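Local coordinates for GST N-terminal domain-containing protein (Pseudomonas syringae pv. tomato, PDB 3IC8) that is of unknown function but is probably related to glutathione S-transferases, with a thioredoxin-like N-terminal domain and a helical C-terminal domain, at residues F248-G253 with F300-F305; L276-T279 with L284-R287. One frame throughout, in Å; residues are numbered along the deposited sequence.

How the interactions relate
Both contacts belong to the beta-rich region that closes the chain, their centres about 18 and 19 Å from the centre of the chain, and no ligand marks a pocket at either. Interaction 2 is the end of the hairpin formed by strands 272-279 and 284-290; interaction 1 joins the loops 248-253 and 300-305, which lie before and after that hairpin in sequence. Their centres are about 10 Å apart, and they touch. D250 OD2 lies 3.0 Å from T279 OG1, a probable hydrogen bond, so the carboxylate serves both contacts. F300 O lies 2.7 Å from L284 N, which probably bonds the strand ahead of the R302 turn to the hairpin.

Interaction 1. Residues F248-G253 with F300-F305; sequences FIDPNG and FPRLGF
R302 reaches out of the turn that follows strand 296-300 to meet D250, F248 and P251 of the loop before strand 259-264. The two backbones stay far apart, CA of D250 and CA of R302 being 10.6 Å distant, and the arginine chain, bent at chi3 (143°), spans the gap.

The charged interaction is a salt bridge through one nitrogen: R302 NH2 donates to D250 OD2 at 2.7 Å. The oxygen lies almost in the guanidinium plane, but the donor stands above the carboxylate plane, 56° out of it, so this is not a flat two-pronged pair. T279 also hydrogen-bonds to OD2, while R302 NE makes a weak bond to the carbonyl of G280.

Carbon atoms of two further residues pack round the same nitrogen. F248 brings its ring edge up, with CE2 3.3 Å from R302 NH2; ring and guanidinium planes are turned 48° apart, so they do not stack. P251 covers one guanidinium face with CD, 3.6 Å from R302 NH2.

Within the loop, D250 OD1 appears to accept from N252 N, in a doubtful, too-short modelled contact that fits an Asx turn at the start of the type I turn D250-G253. With OD2 shared by R302 and T279, the nearby R302 charge would probably favour the ionised form of the buried D250 carboxylate.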
loop_
_atom_site.group_PDB
_atom_site.type_symbol
_atom_site.label_atom_id
_atom_site.label_comp_id
_atom_site.label_asym_id
_atom_site.label_seq_id
_atom_site.Cartn_x
_atom_site.Cartn_y
_atom_site.Cartn_z
ATOM N N PHE A 248 41.206 19.558 18.193
ATOM C CA PHE A 248 40.426 20.747 18.015
ATOM C C PHE A 248 40.813 21.721 19.075
ATOM O O PHE A 248 41.089 21.327 20.179
ATOM C CB PHE A 248 38.961 20.351 18.169
ATOM C CG PHE A 248 37.996 21.469 18.069
ATOM C CD1 PHE A 248 37.747 22.075 16.881
ATOM C CD2 PHE A 248 37.289 21.872 19.161
ATOM C CE1 PHE A 248 36.839 23.073 16.812
ATOM C CE2 PHE A 248 36.401 22.851 19.080
ATOM C CZ PHE A 248 36.170 23.453 17.916
ATOM N N ILE A 249 40.806 22.996 18.744
ATOM C CA ILE A 249 41.021 24.002 19.746
ATOM C C ILE A 249 39.731 24.697 19.980
ATOM O O ILE A 249 39.159 25.247 19.087
ATOM C CB ILE A 249 42.014 25.072 19.293
ATOM C CG1 ILE A 249 43.269 24.446 18.706
ATOM C CG2 ILE A 249 42.381 25.963 20.446
ATOM C CD1 ILE A 249 43.702 25.085 17.412
ATOM N N ASP A 250 39.278 24.696 21.203
ATOM C CA ASP A 250 38.030 25.307 21.493
ATOM C C ASP A 250 38.061 26.792 21.247
ATOM O O ASP A 250 39.027 27.460 21.525
ATOM C CB ASP A 250 37.650 25.022 22.919
ATOM C CG ASP A 250 36.278 25.446 23.223
ATOM O OD1 ASP A 250 36.045 26.637 23.391
ATOM O OD2 ASP A 250 35.405 24.593 23.280
ATOM N N PRO A 251 36.967 27.297 20.725
ATOM C CA PRO A 251 36.786 28.714 20.471
ATOM C C PRO A 251 36.814 29.525 21.738
ATOM O O PRO A 251 37.238 30.652 21.725
ATOM C CB PRO A 251 35.406 28.765 19.853
ATOM C CG PRO A 251 35.248 27.508 19.239
ATOM C CD PRO A 251 35.938 26.512 20.053
ATOM N N ASN A 252 36.329 28.972 22.820
ATOM C CA ASN A 252 36.315 29.727 24.039
ATOM C C ASN A 252 37.385 29.331 25.028
ATOM O O ASN A 252 37.329 29.694 26.162
ATOM C CB ASN A 252 34.936 29.726 24.665
ATOM C CG ASN A 252 33.963 30.594 23.919
ATOM O OD1 ASN A 252 34.247 31.739 23.628
ATOM N ND2 ASN A 252 32.812 30.057 23.617
ATOM N N GLY A 253 38.360 28.574 24.582
ATOM C CA GLY A 253 39.451 28.172 25.433
ATOM C C GLY A 253 39.222 26.990 26.348
ATOM O O GLY A 253 40.077 26.640 27.132
ATOM N N PHE A 300 27.010 16.214 24.093
ATOM C CA PHE A 300 26.214 17.332 23.659
ATOM C C PHE A 300 26.787 17.898 22.410
ATOM O O PHE A 300 27.954 17.902 22.233
ATOM C CB PHE A 300 26.255 18.445 24.667
ATOM C CG PHE A 300 25.679 18.111 25.965
ATOM C CD1 PHE A 300 24.348 18.158 26.161
ATOM C CD2 PHE A 300 26.481 17.791 27.010
ATOM C CE1 PHE A 300 23.842 17.866 27.355
ATOM C CE2 PHE A 300 25.963 17.503 28.195
ATOM C CZ PHE A 300 24.651 17.553 28.372
ATOM N N PRO A 301 25.945 18.413 21.554
ATOM C CA PRO A 301 26.380 19.147 20.381
ATOM C C PRO A 301 26.833 20.548 20.714
ATOM O O PRO A 301 26.438 21.075 21.707
ATOM C CB PRO A 301 25.117 19.200 19.556
ATOM C CG PRO A 301 24.063 19.051 20.476
ATOM C CD PRO A 301 24.500 18.244 21.574
ATOM N N ARG A 302 27.638 21.156 19.876
ATOM C CA ARG A 302 27.916 22.552 20.072
ATOM C C ARG A 302 26.657 23.377 19.915
ATOM O O ARG A 302 26.424 24.281 20.672
ATOM C CB ARG A 302 28.991 23.051 19.129
ATOM C CG ARG A 302 30.315 22.400 19.249
ATOM C CD ARG A 302 31.358 23.308 18.722
ATOM N NE ARG A 302 32.603 23.256 19.469
ATOM C CZ ARG A 302 32.830 23.864 20.619
ATOM N NH1 ARG A 302 31.908 24.573 21.201
ATOM N NH2 ARG A 302 33.991 23.747 21.196
ATOM N N LEU A 303 25.847 23.060 18.926
ATOM C CA LEU A 303 24.678 23.846 18.640
ATOM C C LEU A 303 23.600 23.720 19.674
ATOM O O LEU A 303 23.192 22.662 20.020
ATOM C CB LEU A 303 24.114 23.482 17.289
ATOM C CG LEU A 303 25.063 23.467 16.114
ATOM C CD1 LEU A 303 24.306 23.333 14.872
ATOM C CD2 LEU A 303 25.896 24.688 16.085
ATOM N N GLY A 304 23.150 24.857 20.147
ATOM C CA GLY A 304 22.085 24.921 21.098
ATOM C C GLY A 304 22.463 24.710 22.532
ATOM O O GLY A 304 21.619 24.625 23.370
ATOM N N PHE A 305 23.738 24.626 22.814
ATOM C CA PHE A 305 24.160 24.384 24.154
ATOM C C PHE A 305 25.252 25.327 24.532
ATOM O O PHE A 305 26.006 25.753 23.729
ATOM C CB PHE A 305 24.614 22.949 24.314
ATOM C CG PHE A 305 23.506 21.967 24.308
ATOM C CD1 PHE A 305 22.989 21.493 25.467
ATOM C CD2 PHE A 305 22.975 21.530 23.140
ATOM C CE1 PHE A 305 21.984 20.615 25.450
ATOM C CE2 PHE A 305 21.984 20.661 23.129
ATOM C CZ PHE A 305 21.484 20.199 24.282
#

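Interaction 2. Residues L276-T279 with L284-R287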
loop_
_atom_site.group_PDB
_atom_site.type_symbol
_atom_site.label_atom_id
_atom_site.label_comp_id
_atom_site.label_asym_id
_atom_site.label_seq_id
_atom_site.Cartn_x
_atom_site.Cartn_y
_atom_site.Cartn_z
ATOM N N LEU A 276 34.932 18.142 31.562
ATOM C CA LEU A 276 34.919 18.168 30.139
ATOM C C LEU A 276 35.955 17.204 29.690
ATOM O O LEU A 276 37.081 17.335 30.043
ATOM C CB LEU A 276 35.317 19.558 29.695
ATOM C CG LEU A 276 35.100 19.916 28.246
ATOM C CD1 LEU A 276 36.252 19.543 27.460
ATOM C CD2 LEU A 276 33.881 19.250 27.699
HETATM N N MSE A 277 35.569 16.224 28.910
HETATM C CA MSE A 277 36.519 15.263 28.429
HETATM C C MSE A 277 36.936 15.453 26.993
HETATM O O MSE A 277 37.994 15.040 26.610
HETATM C CB MSE A 277 35.937 13.882 28.650
HETATM C CG MSE A 277 35.554 13.665 30.090
HETATM SE SE MSE A 277 37.036 13.199 31.207
HETATM C CE MSE A 277 37.568 11.719 30.168
ATOM N N PHE A 278 36.068 16.042 26.191
ATOM C CA PHE A 278 36.355 16.260 24.800
ATOM C C PHE A 278 35.588 17.446 24.289
ATOM O O PHE A 278 34.452 17.626 24.620
ATOM C CB PHE A 278 35.976 15.013 24.027
ATOM C CG PHE A 278 36.082 15.144 22.547
ATOM C CD1 PHE A 278 37.213 14.762 21.893
ATOM C CD2 PHE A 278 35.037 15.608 21.807
ATOM C CE1 PHE A 278 37.298 14.862 20.573
ATOM C CE2 PHE A 278 35.135 15.700 20.480
ATOM C CZ PHE A 278 36.264 15.333 19.868
ATOM N N THR A 279 36.241 18.261 23.485
ATOM C CA THR A 279 35.611 19.339 22.773
ATOM C C THR A 279 35.958 19.161 21.322
ATOM O O THR A 279 37.088 18.957 20.980
ATOM C CB THR A 279 36.045 20.702 23.294
ATOM O OG1 THR A 279 35.387 21.717 22.559
ATOM C CG2 THR A 279 37.480 20.892 23.100
ATOM N N LEU A 284 30.680 17.844 22.402
ATOM C CA LEU A 284 31.274 18.028 23.693
ATOM C C LEU A 284 30.973 16.834 24.575
ATOM O O LEU A 284 29.860 16.395 24.640
ATOM C CB LEU A 284 30.744 19.279 24.350
ATOM C CG LEU A 284 30.805 20.572 23.577
ATOM C CD1 LEU A 284 29.668 21.403 23.946
ATOM C CD2 LEU A 284 32.029 21.251 23.901
ATOM N N ILE A 285 31.971 16.320 25.267
ATOM C CA ILE A 285 31.779 15.185 26.141
ATOM C C ILE A 285 32.072 15.480 27.600
ATOM O O ILE A 285 33.087 16.013 27.940
ATOM C CB ILE A 285 32.626 14.033 25.715
ATOM C CG1 ILE A 285 32.522 13.853 24.227
ATOM C CG2 ILE A 285 32.143 12.799 26.330
ATOM C CD1 ILE A 285 32.987 12.572 23.787
ATOM N N LEU A 286 31.193 15.064 28.459
ATOM C CA LEU A 286 31.394 15.407 29.803
ATOM C C LEU A 286 31.248 14.180 30.677
ATOM O O LEU A 286 30.420 13.340 30.436
ATOM C CB LEU A 286 30.476 16.572 30.109
ATOM C CG LEU A 286 29.885 16.882 31.438
ATOM C CD1 LEU A 286 28.905 17.982 31.267
ATOM C CD2 LEU A 286 29.223 15.637 31.877
ATOM N N ARG A 287 32.136 14.078 31.654
ATOM C CA ARG A 287 32.232 12.946 32.546
ATOM C C ARG A 287 31.579 13.306 33.848
ATOM O O ARG A 287 31.813 14.342 34.369
ATOM C CB ARG A 287 33.687 12.564 32.766
ATOM C CG ARG A 287 33.912 11.341 33.617
ATOM C CD ARG A 287 35.201 11.438 34.396
ATOM N NE ARG A 287 35.838 10.146 34.601
ATOM C CZ ARG A 287 36.007 9.568 35.787
ATOM N NH1 ARG A 287 35.593 10.150 36.892
ATOM N NH2 ARG A 287 36.593 8.395 35.867
#
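I285 O is gripped by both M277 N and F278 N, the signature of a classic beta bulge in the antiparallel hairpin of strands 272-279 and 284-290. The M277 bond is short and nearly straight (2.7 Å, 170°), whereas the one from F278 N is weak. I285 N in turn donates to F278 O at 2.9 Å, making F278 and I285 a hydrogen-bonded pair.

F278 and I285 point to the same face of the sheet, their side chains slanting across each other. I285 CG1 packs 3.6 Å from F278 CB and approaches the phenyl ring obliquely at CD2. With chi1 at 174°, the F278 ring swings away from its own backbone N, which sets CD2 near I285 CG1, and the side chain also touches P244 and E246.

M277, a selenomethionine, crosses the R287 chain at a slant. Its CG lies 3.4 Å from R287 CB and its SE 3.7 Å from the same carbon, while the guanidinium leads away. H297 of strand 296-300 touches both residues.

On the face opposite F278 and I285, non-hydrogen-bonded pairs L276-L286 and T279-L284 flank the bulge, with L276 and L284 reaching V260 and I262, respectively, of strand 259-264. T279 OG1, whose hydrogen-bond partner is D250 OD2, also has L284 CD2 against it at 3.6 Å.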